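Local coordinates for extracellular solute-binding protein (Bordetella parapertussis, PDB 3PU5), which probably captures a small solute, perhaps a polyamine, outside the cytoplasmic membrane and delivers it to an ABC-type importer, at residues G15-N20 with K269-A274; N20-M25 with V37-G42. All coordinates share one frame; numbering follows the deposited sequence.

Contact 1: residues G15-N20 with K269-A274; sequences GSFLEN and KAFCEA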
ATOM      1  N   GLY A  15       0.686   4.562 -16.027  1.00 16.58           N
ATOM      2  CA  GLY A  15      -0.660   4.044 -16.145  1.00 16.62           C
ATOM      3  C   GLY A  15      -1.703   4.825 -15.371  1.00 15.97           C
ATOM      4  O   GLY A  15      -1.628   6.042 -15.241  1.00 17.11           O
ATOM      5  N   SER A  16      -2.675   4.097 -14.842  1.00 15.66           N
ATOM      6  CA  SER A  16      -3.854   4.684 -14.229  1.00 18.86           C
ATOM      7  C   SER A  16      -3.514   5.487 -12.971  1.00 16.16           C
ATOM      8  O   SER A  16      -4.149   6.503 -12.680  1.00 14.35           O
ATOM      9  CB  SER A  16      -4.847   3.573 -13.888  1.00 18.30           C
ATOM     10  OG  SER A  16      -6.106   4.111 -13.546  1.00 30.76           O
ATOM     11  N   PHE A  17      -2.522   5.017 -12.221  1.00 15.06           N
ATOM     12  CA  PHE A  17      -2.097   5.712 -11.009  1.00 14.04           C
ATOM     13  C   PHE A  17      -1.659   7.119 -11.386  1.00 13.42           C
ATOM     14  O   PHE A  17      -2.166   8.097 -10.844  1.00 13.04           O
ATOM     15  CB  PHE A  17      -0.949   4.954 -10.340  1.00 11.26           C
ATOM     16  CG  PHE A  17      -0.478   5.564  -9.039  1.00 12.74           C
ATOM     17  CD1 PHE A  17       0.501   6.549  -9.036  1.00 11.57           C
ATOM     18  CD2 PHE A  17      -0.994   5.131  -7.820  1.00 11.86           C
ATOM     19  CE1 PHE A  17       0.949   7.100  -7.853  1.00 11.36           C
ATOM     20  CE2 PHE A  17      -0.541   5.675  -6.620  1.00 12.17           C
ATOM     21  CZ  PHE A  17       0.426   6.669  -6.642  1.00 12.42           C
ATOM     22  N   LEU A  18      -0.719   7.211 -12.327  1.00 12.99           N
ATOM     23  CA  LEU A  18      -0.188   8.498 -12.767  1.00 15.27           C
ATOM     24  C   LEU A  18      -1.272   9.417 -13.357  1.00 14.62           C
ATOM     25  O   LEU A  18      -1.287  10.623 -13.102  1.00 12.69           O
ATOM     26  CB  LEU A  18       0.960   8.293 -13.771  1.00 15.04           C
ATOM     27  CG  LEU A  18       1.773   9.540 -14.131  1.00 17.45           C
ATOM     28  CD1 LEU A  18       3.184   9.170 -14.595  1.00 17.25           C
ATOM     29  CD2 LEU A  18       1.072  10.386 -15.181  1.00 16.59           C
ATOM     30  N   GLU A  19      -2.165   8.842 -14.154  1.00 15.39           N
ATOM     31  CA  GLU A  19      -3.247   9.607 -14.763  1.00 17.13           C
ATOM     32  C   GLU A  19      -4.119  10.209 -13.676  1.00 14.42           C
ATOM     33  O   GLU A  19      -4.610  11.339 -13.798  1.00 15.06           O
ATOM     34  CB  GLU A  19      -4.099   8.702 -15.649  1.00 18.65           C
ATOM     35  CG  GLU A  19      -3.340   8.089 -16.812  1.00 24.49           C
ATOM     36  CD  GLU A  19      -4.164   7.052 -17.561  1.00 29.32           C
ATOM     37  OE1 GLU A  19      -5.297   6.737 -17.112  1.00 32.63           O
ATOM     38  OE2 GLU A  19      -3.672   6.552 -18.602  1.00 38.55           O
ATOM     39  N   ASN A  20      -4.319   9.444 -12.608  1.00 12.37           N
ATOM     40  CA  ASN A  20      -5.174   9.917 -11.534  1.00 12.18           C
ATOM     41  C   ASN A  20      -4.503  10.912 -10.607  1.00 11.40           C
ATOM     42  O   ASN A  20      -5.160  11.809 -10.104  1.00 11.42           O
ATOM     43  CB  ASN A  20      -5.830   8.755 -10.798  1.00 12.67           C
ATOM     44  CG  ASN A  20      -7.010   8.200 -11.573  1.00 15.70           C
ATOM     45  OD1 ASN A  20      -8.099   8.769 -11.536  1.00 12.99           O
ATOM     46  ND2 ASN A  20      -6.791   7.112 -12.303  1.00 15.17           N
ATOM     47  N   LYS A 269      -9.692  12.876  -1.052  1.00 10.17           N
ATOM     48  CA  LYS A 269     -10.966  12.264  -1.385  1.00 10.04           C
ATOM     49  C   LYS A 269     -11.054  11.976  -2.879  1.00 10.12           C
ATOM     50  O   LYS A 269     -11.437  10.878  -3.289  1.00 10.75           O
ATOM     51  CB  LYS A 269     -12.132  13.149  -0.959  1.00 11.26           C
ATOM     52  CG  LYS A 269     -13.497  12.528  -1.217  1.00 13.55           C
ATOM     53  CD  LYS A 269     -14.595  13.522  -0.865  1.00 15.94           C
ATOM     54  CE  LYS A 269     -15.895  12.820  -0.514  1.00 19.03           C
ATOM     55  NZ  LYS A 269     -16.376  11.943  -1.592  1.00 20.50           N
ATOM     56  N   ALA A 270     -10.708  12.965  -3.694  1.00  9.36           N
ATOM     57  CA  ALA A 270     -10.867  12.836  -5.137  1.00 10.60           C
ATOM     58  C   ALA A 270      -9.983  11.716  -5.693  1.00 10.01           C
ATOM     59  O   ALA A 270     -10.443  10.881  -6.457  1.00  9.58           O
ATOM     60  CB  ALA A 270     -10.561  14.164  -5.829  1.00 11.26           C
ATOM     61  N   PHE A 271      -8.720  11.696  -5.289  1.00  9.60           N
ATOM     62  CA  PHE A 271      -7.789  10.673  -5.757  1.00  9.79           C
ATOM     63  C   PHE A 271      -8.174   9.283  -5.233  1.00 10.36           C
ATOM     64  O   PHE A 271      -8.263   8.331  -6.006  1.00 11.28           O
ATOM     65  CB  PHE A 271      -6.343  11.032  -5.370  1.00 10.39           C
ATOM     66  CG  PHE A 271      -5.322   9.990  -5.772  1.00 10.25           C
ATOM     67  CD1 PHE A 271      -4.926   9.859  -7.100  1.00  9.42           C
ATOM     68  CD2 PHE A 271      -4.764   9.142  -4.819  1.00 11.21           C
ATOM     69  CE1 PHE A 271      -3.983   8.908  -7.472  1.00 12.23           C
ATOM     70  CE2 PHE A 271      -3.822   8.190  -5.179  1.00 10.32           C
ATOM     71  CZ  PHE A 271      -3.427   8.074  -6.507  1.00 10.16           C
ATOM     72  N   CYS A 272      -8.430   9.164  -3.933  1.00  8.91           N
ATOM     73  CA  CYS A 272      -8.679   7.843  -3.361  1.00  9.23           C
ATOM     74  C   CYS A 272     -10.002   7.231  -3.824  1.00 11.80           C
ATOM     75  O   CYS A 272     -10.085   6.026  -4.040  1.00 11.97           O
ATOM     76  CB  CYS A 272      -8.584   7.878  -1.839  1.00  9.56           C
ATOM     77  SG  CYS A 272      -6.917   8.263  -1.269  1.00  9.37           S
ATOM     78  N   GLU A 273     -11.032   8.056  -3.991  1.00 10.47           N
ATOM     79  CA  GLU A 273     -12.303   7.560  -4.511  1.00 13.01           C
ATOM     80  C   GLU A 273     -12.152   7.029  -5.939  1.00 12.58           C
ATOM     81  O   GLU A 273     -12.760   6.022  -6.313  1.00 12.75           O
ATOM     82  CB  GLU A 273     -13.348   8.673  -4.487  1.00 13.89           C
ATOM     83  CG  GLU A 273     -13.787   9.080  -3.086  1.00 15.29           C
ATOM     84  CD  GLU A 273     -15.095   8.444  -2.660  1.00 19.82           C
ATOM     85  OE1 GLU A 273     -15.649   7.628  -3.429  1.00 21.21           O
ATOM     86  OE2 GLU A 273     -15.571   8.763  -1.551  1.00 18.26           O
ATOM     87  N   ALA A 274     -11.350   7.727  -6.739  1.00 12.10           N
ATOM     88  CA  ALA A 274     -11.119   7.337  -8.128  1.00 12.80           C
ATOM     89  C   ALA A 274     -10.344   6.016  -8.222  1.00 11.71           C
ATOM     90  O   ALA A 274     -10.608   5.185  -9.095  1.00 10.60           O
ATOM     91  CB  ALA A 274     -10.370   8.452  -8.860  1.00 13.46           C
TER
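Phe-271 meets the 15-20 segment edge first, its ring reaching across from helix 265-275 to helix 15-33 and ending against the ring of Phe-17. From CB, CG stands anti to the backbone N (chi1 178°), which carries the ring into the gap between the two helices. Farther along the ring, CD1 lies 3.6 Å from the carbonyl O of Asn-20, with that oxygen near the ring plane, so a rim C-H faces the peptide oxygen. CE1 follows at 3.8 Å from Asn-20 CB. At the tip, CZ comes down on one face of the Phe-17 ring and is 3.8 Å from Phe-17 CE2. The two planes stand at 86° and the ring centroids 5.5 Å apart, a T-shaped stack in which Phe-271 gives the edge and Phe-17 the face. Val-21 and Met-25 of helix 15-33 also touch the Phe-271 ring, while Tyr-108, Asp-109 and Tyr-277 lie against Phe-17.

Asn-20 has its amide turned back along its own helix. ND2 donates to Ser-16 O over 2.7 Å in a fairly straight bond. The backbone N of Asn-20 reaches the same oxygen from the opposite face of the carbonyl plane, so two donors grip it, and the side-chain bond should limit rotation of the amide. OD1 is thereby left pointing across the interface, 3.5 Å from Ala-274 CB, a packing contact.

The helix segments run nearly antiparallel (157°), their axes 10.6 Å apart, and no hydrogen bond joins them. Long aromatic side chains bridge this spacing. The pair is an antiparallel helix packing, consistent with a lobe of the periplasmic-binding-protein fold to which the family belongs.

Contact 2: residues N20-M25 with V37-G42; sequences NVRKHM and VTLVPG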
ATOM      1  N   ASN A  20      -4.319   9.444 -12.608  1.00 12.37           N
ATOM      2  CA  ASN A  20      -5.174   9.917 -11.534  1.00 12.18           C
ATOM      3  C   ASN A  20      -4.503  10.912 -10.607  1.00 11.40           C
ATOM      4  O   ASN A  20      -5.160  11.809 -10.104  1.00 11.42           O
ATOM      5  CB  ASN A  20      -5.830   8.755 -10.798  1.00 12.67           C
ATOM      6  CG  ASN A  20      -7.010   8.200 -11.573  1.00 15.70           C
ATOM      7  OD1 ASN A  20      -8.099   8.769 -11.536  1.00 12.99           O
ATOM      8  ND2 ASN A  20      -6.791   7.112 -12.303  1.00 15.17           N
ATOM      9  N   VAL A  21      -3.193  10.770 -10.406  1.00 12.50           N
ATOM     10  CA  VAL A  21      -2.434  11.800  -9.713  1.00 11.14           C
ATOM     11  C   VAL A  21      -2.524  13.115 -10.481  1.00 11.59           C
ATOM     12  O   VAL A  21      -2.702  14.168  -9.889  1.00 10.62           O
ATOM     13  CB  VAL A  21      -0.947  11.424  -9.554  1.00 12.22           C
ATOM     14  CG1 VAL A  21      -0.164  12.629  -9.037  1.00 10.41           C
ATOM     15  CG2 VAL A  21      -0.789  10.229  -8.606  1.00 11.25           C
ATOM     16  N   ARG A  22      -2.397  13.045 -11.805  1.00 13.37           N
ATOM     17  CA  ARG A  22      -2.485  14.239 -12.645  1.00 13.96           C
ATOM     18  C   ARG A  22      -3.870  14.870 -12.530  1.00 12.03           C
ATOM     19  O   ARG A  22      -4.007  16.064 -12.283  1.00 13.62           O
ATOM     20  CB  ARG A  22      -2.190  13.905 -14.114  1.00 13.98           C
ATOM     21  CG  ARG A  22      -2.197  15.143 -15.024  1.00 18.85           C
ATOM     22  CD  ARG A  22      -1.973  14.806 -16.498  1.00 20.70           C
ATOM     23  NE  ARG A  22      -0.616  14.317 -16.753  1.00 26.55           N
ATOM     24  CZ  ARG A  22      -0.338  13.117 -17.256  1.00 29.62           C
ATOM     25  NH1 ARG A  22      -1.324  12.281 -17.566  1.00 29.74           N
ATOM     26  NH2 ARG A  22       0.924  12.754 -17.458  1.00 30.37           N
ATOM     27  N   LYS A  23      -4.893  14.046 -12.704  1.00 13.78           N
ATOM     28  CA  LYS A  23      -6.276  14.513 -12.696  1.00 14.73           C
ATOM     29  C   LYS A  23      -6.727  15.076 -11.342  1.00 14.25           C
ATOM     30  O   LYS A  23      -7.422  16.103 -11.270  1.00 13.63           O
ATOM     31  CB  LYS A  23      -7.189  13.356 -13.104  1.00 13.68           C
ATOM     32  CG  LYS A  23      -8.654  13.720 -13.281  1.00 17.73           C
ATOM     33  CD  LYS A  23      -9.452  12.494 -13.705  1.00 22.86           C
ATOM     34  CE  LYS A  23     -10.879  12.845 -14.098  1.00 29.91           C
ATOM     35  NZ  LYS A  23     -11.675  11.612 -14.395  1.00 29.64           N
ATOM     36  N   HIS A  24      -6.334  14.405 -10.265  1.00 12.15           N
ATOM     37  CA  HIS A  24      -6.901  14.716  -8.952  1.00 11.48           C
ATOM     38  C   HIS A  24      -5.978  15.459  -7.998  1.00 12.75           C
ATOM     39  O   HIS A  24      -6.425  15.980  -6.969  1.00 11.33           O
ATOM     40  CB  HIS A  24      -7.452  13.443  -8.307  1.00 11.05           C
ATOM     41  CG  HIS A  24      -8.529  12.797  -9.118  1.00 12.03           C
ATOM     42  ND1 HIS A  24      -9.756  13.391  -9.326  1.00 12.68           N
ATOM     43  CD2 HIS A  24      -8.554  11.632  -9.805  1.00 13.42           C
ATOM     44  CE1 HIS A  24     -10.495  12.610 -10.092  1.00 14.09           C
ATOM     45  NE2 HIS A  24      -9.788  11.535 -10.397  1.00 13.00           N
HETATM   46  N   MSE A  25      -4.691  15.516  -8.338  1.00 12.13           N
HETATM   47  CA  MSE A  25      -3.735  16.232  -7.502  1.00 11.03           C
HETATM   48  C   MSE A  25      -3.009  17.345  -8.259  1.00 11.94           C
HETATM   49  O   MSE A  25      -3.066  18.502  -7.860  1.00 11.41           O
HETATM   50  CB  MSE A  25      -2.739  15.250  -6.882  1.00 10.27           C
HETATM   51  CG  MSE A  25      -3.412  14.186  -6.008  1.00 10.72           C
HETATM   52 SE   MSE A  25      -2.146  12.939  -5.202  1.00 19.91          SE
HETATM   53  CE  MSE A  25      -3.307  12.267  -3.768  1.00  8.92           C
ATOM     54  N   VAL A  37       2.763  21.762 -12.643  1.00 13.99           N
ATOM     55  CA  VAL A  37       3.281  20.496 -12.138  1.00 12.98           C
ATOM     56  C   VAL A  37       3.543  19.537 -13.292  1.00 14.21           C
ATOM     57  O   VAL A  37       2.648  19.262 -14.101  1.00 14.86           O
ATOM     58  CB  VAL A  37       2.320  19.812 -11.138  1.00 13.97           C
ATOM     59  CG1 VAL A  37       2.946  18.499 -10.626  1.00 11.83           C
ATOM     60  CG2 VAL A  37       1.998  20.743  -9.981  1.00 14.61           C
ATOM     61  N   THR A  38       4.771  19.035 -13.367  1.00 11.66           N
ATOM     62  CA  THR A  38       5.096  17.971 -14.309  1.00 11.92           C
ATOM     63  C   THR A  38       5.275  16.663 -13.554  1.00 11.84           C
ATOM     64  O   THR A  38       6.097  16.571 -12.646  1.00 11.96           O
ATOM     65  CB  THR A  38       6.400  18.273 -15.095  1.00 13.62           C
ATOM     66  OG1 THR A  38       6.191  19.399 -15.956  1.00 14.47           O
ATOM     67  CG2 THR A  38       6.823  17.065 -15.939  1.00 12.51           C
ATOM     68  N   LEU A  39       4.496  15.653 -13.924  1.00 12.00           N
ATOM     69  CA  LEU A  39       4.656  14.323 -13.353  1.00 11.67           C
ATOM     70  C   LEU A  39       5.649  13.546 -14.209  1.00 12.67           C
ATOM     71  O   LEU A  39       5.455  13.412 -15.419  1.00 10.29           O
ATOM     72  CB  LEU A  39       3.314  13.594 -13.328  1.00 12.34           C
ATOM     73  CG  LEU A  39       2.231  14.235 -12.454  1.00 15.72           C
ATOM     74  CD1 LEU A  39       0.890  13.550 -12.672  1.00 16.26           C
ATOM     75  CD2 LEU A  39       2.630  14.185 -10.985  1.00 13.56           C
ATOM     76  N   VAL A  40       6.707  13.044 -13.578  1.00 10.64           N
ATOM     77  CA  VAL A  40       7.762  12.323 -14.282  1.00 11.91           C
ATOM     78  C   VAL A  40       7.637  10.810 -14.088  1.00 13.59           C
ATOM     79  O   VAL A  40       7.949  10.295 -13.012  1.00 12.41           O
ATOM     80  CB  VAL A  40       9.142  12.776 -13.778  1.00 12.30           C
ATOM     81  CG1 VAL A  40      10.238  12.167 -14.630  1.00 14.50           C
ATOM     82  CG2 VAL A  40       9.242  14.307 -13.779  1.00 10.67           C
ATOM     83  N   PRO A  41       7.178  10.088 -15.128  1.00 14.06           N
ATOM     84  CA  PRO A  41       7.030   8.629 -15.022  1.00 14.54           C
ATOM     85  C   PRO A  41       8.361   7.896 -14.823  1.00 14.60           C
ATOM     86  O   PRO A  41       9.384   8.314 -15.359  1.00 13.93           O
ATOM     87  CB  PRO A  41       6.415   8.225 -16.371  1.00 14.69           C
ATOM     88  CG  PRO A  41       5.897   9.489 -16.974  1.00 17.86           C
ATOM     89  CD  PRO A  41       6.760  10.596 -16.446  1.00 15.37           C
ATOM     90  N   GLY A  42       8.337   6.798 -14.072  1.00 13.53           N
ATOM     91  CA  GLY A  42       9.541   6.024 -13.837  1.00 13.58           C
ATOM     92  C   GLY A  42       9.337   4.952 -12.781  1.00 15.98           C
ATOM     93  O   GLY A  42       8.311   4.937 -12.093  1.00 13.46           O
TER
HETATM   94  O   HOH W   1       3.638  13.348 -17.377  1.00 30.81           O
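Leu-39 and Val-21 meet because of how each side chain leaves its backbone: Leu-39 places CG anti to its carbonyl carbon (chi1 -63°), and Val-21 sets CG1 anti to the backbone N (chi1 171°). The leucine fork is thereby aimed at the helix. CD2 rests on Val-21 CG1 at 3.7 Å. CD1 sits between that valine methyl and Arg-22, 3.4 Å from Arg-22 CB and equally close to the backbone N of Arg-22, a snug fit against the root of that side chain.

Helix 15-33 and strand 36-41 form, with strand 7-12, a beta-alpha-beta unit of the usual right-handed kind, in which the helix packs on the parallel strand pair. Thr-38 and Val-40 bond through their backbones to strand 7-12, while Leu-39 faces the helix. Val-21 also touches Phe-271 of helix 265-275, so the valine is held between a strand and a second helix.

Arg-22 closes the exposed margin of this packing. Its chain runs out extended and then bends, bringing the guanidinium round beside the strand. There NH2 donates to a water 2.8 Å away, lying at the edge of the guanidinium and in its plane, and the water in turn donates to Leu-39 O over 2.7 Å.

Both contacts are built on helix 15-33, and their centres lie about 9 Å apart on the same side of the chain's centre. Contact 2 is local in sequence, tying the helix to strand 36-41 just after it in the chain, whereas contact 1 brings in helix 265-275 from about 250 residues later. They share Asn-20 and also touch directly: Ala-274 CB is 3.5 Å from His-24 NE2, and Leu-18 CD1 is 3.6 Å from Pro-41 CG. Helix 15-33 is thus sandwiched between the strand and the late helix, so that a distant part of the chain returns, probably to the same lobe as the N-terminal beta-alpha-beta unit.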